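Local coordinates for protein coronin (Toxoplasma gondii, PDB 4OZU) that probably binds actin filaments as a whole protein, of which this chain is the WD40 beta-propeller domain, at residues L58-L63 against E111-T116. Numbering follows the deposited sequence.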
loop_
_atom_site.group_PDB
_atom_site.type_symbol
_atom_site.label_atom_id
_atom_site.label_comp_id
_atom_site.label_asym_id
_atom_site.label_seq_id
_atom_site.Cartn_x
_atom_site.Cartn_y
_atom_site.Cartn_z
ATOM N N LEU A 58 -8.290 -15.283 -5.122
ATOM C CA LEU A 58 -8.391 -14.281 -4.082
ATOM C C LEU A 58 -9.601 -14.584 -3.212
ATOM O O LEU A 58 -10.705 -14.767 -3.723
ATOM C CB LEU A 58 -8.518 -12.898 -4.714
ATOM C CG LEU A 58 -8.009 -11.670 -3.971
ATOM C CD1 LEU A 58 -6.531 -11.783 -3.631
ATOM C CD2 LEU A 58 -8.271 -10.452 -4.838
ATOM N N GLY A 59 -9.385 -14.670 -1.904
ATOM C CA GLY A 59 -10.484 -14.723 -0.962
ATOM C C GLY A 59 -10.923 -13.304 -0.659
ATOM O O GLY A 59 -10.081 -12.427 -0.461
ATOM N N ILE A 60 -12.234 -13.077 -0.649
ATOM C CA ILE A 60 -12.793 -11.769 -0.331
ATOM C C ILE A 60 -13.669 -11.872 0.915
ATOM O O ILE A 60 -14.718 -12.526 0.908
ATOM C CB ILE A 60 -13.610 -11.188 -1.517
ATOM C CG1 ILE A 60 -12.721 -11.002 -2.748
ATOM C CG2 ILE A 60 -14.253 -9.856 -1.136
ATOM C CD1 ILE A 60 -11.598 -9.993 -2.574
ATOM N N LEU A 61 -13.209 -11.228 1.986
ATOM C CA LEU A 61 -13.898 -11.226 3.271
ATOM C C LEU A 61 -14.489 -9.855 3.526
ATOM O O LEU A 61 -13.963 -8.855 3.040
ATOM C CB LEU A 61 -12.938 -11.573 4.411
ATOM C CG LEU A 61 -12.348 -12.979 4.513
ATOM C CD1 LEU A 61 -11.377 -13.275 3.383
ATOM C CD2 LEU A 61 -11.658 -13.126 5.858
ATOM N N ARG A 62 -15.567 -9.797 4.295
ATOM C CA ARG A 62 -16.056 -8.513 4.778
ATOM C C ARG A 62 -15.301 -8.139 6.047
ATOM O O ARG A 62 -15.189 -8.938 6.974
ATOM C CB ARG A 62 -17.562 -8.554 5.029
ATOM C CG ARG A 62 -18.378 -8.708 3.751
ATOM C CD ARG A 62 -19.860 -8.426 3.961
ATOM N NE ARG A 62 -20.095 -7.046 4.387
ATOM C CZ ARG A 62 -20.401 -6.668 5.628
ATOM N NH1 ARG A 62 -20.533 -7.560 6.605
ATOM N NH2 ARG A 62 -20.587 -5.382 5.894
ATOM N N LEU A 63 -14.775 -6.916 6.067
ATOM C CA LEU A 63 -14.019 -6.398 7.201
ATOM C C LEU A 63 -14.799 -6.534 8.510
ATOM O O LEU A 63 -14.233 -6.861 9.552
ATOM C CB LEU A 63 -13.651 -4.933 6.940
ATOM C CG LEU A 63 -12.753 -4.207 7.937
ATOM C CD1 LEU A 63 -11.387 -4.842 8.003
ATOM C CD2 LEU A 63 -12.638 -2.745 7.545
ATOM N N GLU A 111 -23.052 -6.262 -5.796
ATOM C CA GLU A 111 -23.559 -5.409 -4.726
ATOM C C GLU A 111 -23.504 -6.140 -3.387
ATOM O O GLU A 111 -23.044 -5.588 -2.386
ATOM C CB GLU A 111 -24.993 -4.961 -5.018
ATOM C CG GLU A 111 -25.126 -3.476 -5.336
ATOM C CD GLU A 111 -26.565 -2.987 -5.272
ATOM O OE1 GLU A 111 -27.262 -3.302 -4.283
ATOM O OE2 GLU A 111 -27.001 -2.289 -6.212
ATOM N N GLU A 112 -23.969 -7.386 -3.388
ATOM C CA GLU A 112 -23.959 -8.231 -2.196
ATOM C C GLU A 112 -22.936 -9.354 -2.335
ATOM O O GLU A 112 -23.087 -10.238 -3.178
ATOM C CB GLU A 112 -25.351 -8.818 -1.947
ATOM C CG GLU A 112 -26.427 -7.775 -1.688
ATOM C CD GLU A 112 -27.831 -8.340 -1.810
ATOM O OE1 GLU A 112 -28.028 -9.530 -1.479
ATOM O OE2 GLU A 112 -28.737 -7.598 -2.244
ATOM N N VAL A 113 -21.900 -9.310 -1.505
ATOM C CA VAL A 113 -20.856 -10.331 -1.504
ATOM C C VAL A 113 -21.121 -11.359 -0.408
ATOM O O VAL A 113 -21.091 -11.029 0.779
ATOM C CB VAL A 113 -19.465 -9.706 -1.294
ATOM C CG1 VAL A 113 -18.394 -10.778 -1.187
ATOM C CG2 VAL A 113 -19.141 -8.751 -2.433
ATOM N N THR A 114 -21.376 -12.600 -0.813
ATOM C CA THR A 114 -21.633 -13.688 0.127
ATOM C C THR A 114 -20.605 -14.797 -0.053
ATOM O O THR A 114 -19.728 -14.705 -0.908
ATOM C CB THR A 114 -23.040 -14.283 -0.057
ATOM O OG1 THR A 114 -23.067 -15.098 -1.235
ATOM C CG2 THR A 114 -24.086 -13.183 -0.172
ATOM N N GLY A 115 -20.735 -15.856 0.742
ATOM C CA GLY A 115 -19.819 -16.981 0.682
ATOM C C GLY A 115 -19.944 -17.795 -0.592
ATOM O O GLY A 115 -19.092 -18.638 -0.872
ATOM N N THR A 116 -20.999 -17.542 -1.365
ATOM C CA THR A 116 -21.232 -18.259 -2.621
ATOM C C THR A 116 -20.914 -17.390 -3.838
ATOM O O THR A 116 -21.092 -17.816 -4.980
ATOM C CB THR A 116 -22.691 -18.751 -2.727
ATOM O OG1 THR A 116 -23.584 -17.629 -2.748
ATOM C CG2 THR A 116 -23.029 -19.641 -1.554
#
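In the coronin WD40 propeller, the loop that crosses from the sheet of strand 104-108 to that of strand 58-62 sets Val113 of 111-116 against Ile60 and Arg62. The apolar touch is a single one: methyl CG2 of Ile60 meets methyl CG1 of Val113 at 4.2 Å. The CB of Ile60 faces the loop, but with chi1 at -61° the CG1-CD1 arm leads away from Val113, so that CG2 is the methyl that faces it. Towards the end of the strand, CD of Arg62 approaches the carbonyl O of Val113 at 4.3 Å, a loose contact of the aliphatic shaft. The guanidinium is engaged away from the loop in salt bridges with Asp65 and Glu44. Val113 also rests on Ala73 and Tyr45, residues of the two strands that flank 58-62. Beyond it the loop bends in an ST turn, where Thr116 N donates to Thr114 OG1 (3.2 Å, 159° at the hydrogen). With just 115 Å² buried and the nearest CA atoms, those of Arg62 and Val113, 8.1 Å apart, this is side-chain packing rather than strand pairing: a blade-to-blade crossing that then adds edge strand 118-119 beyond 73-75, within a WD40 beta-propeller.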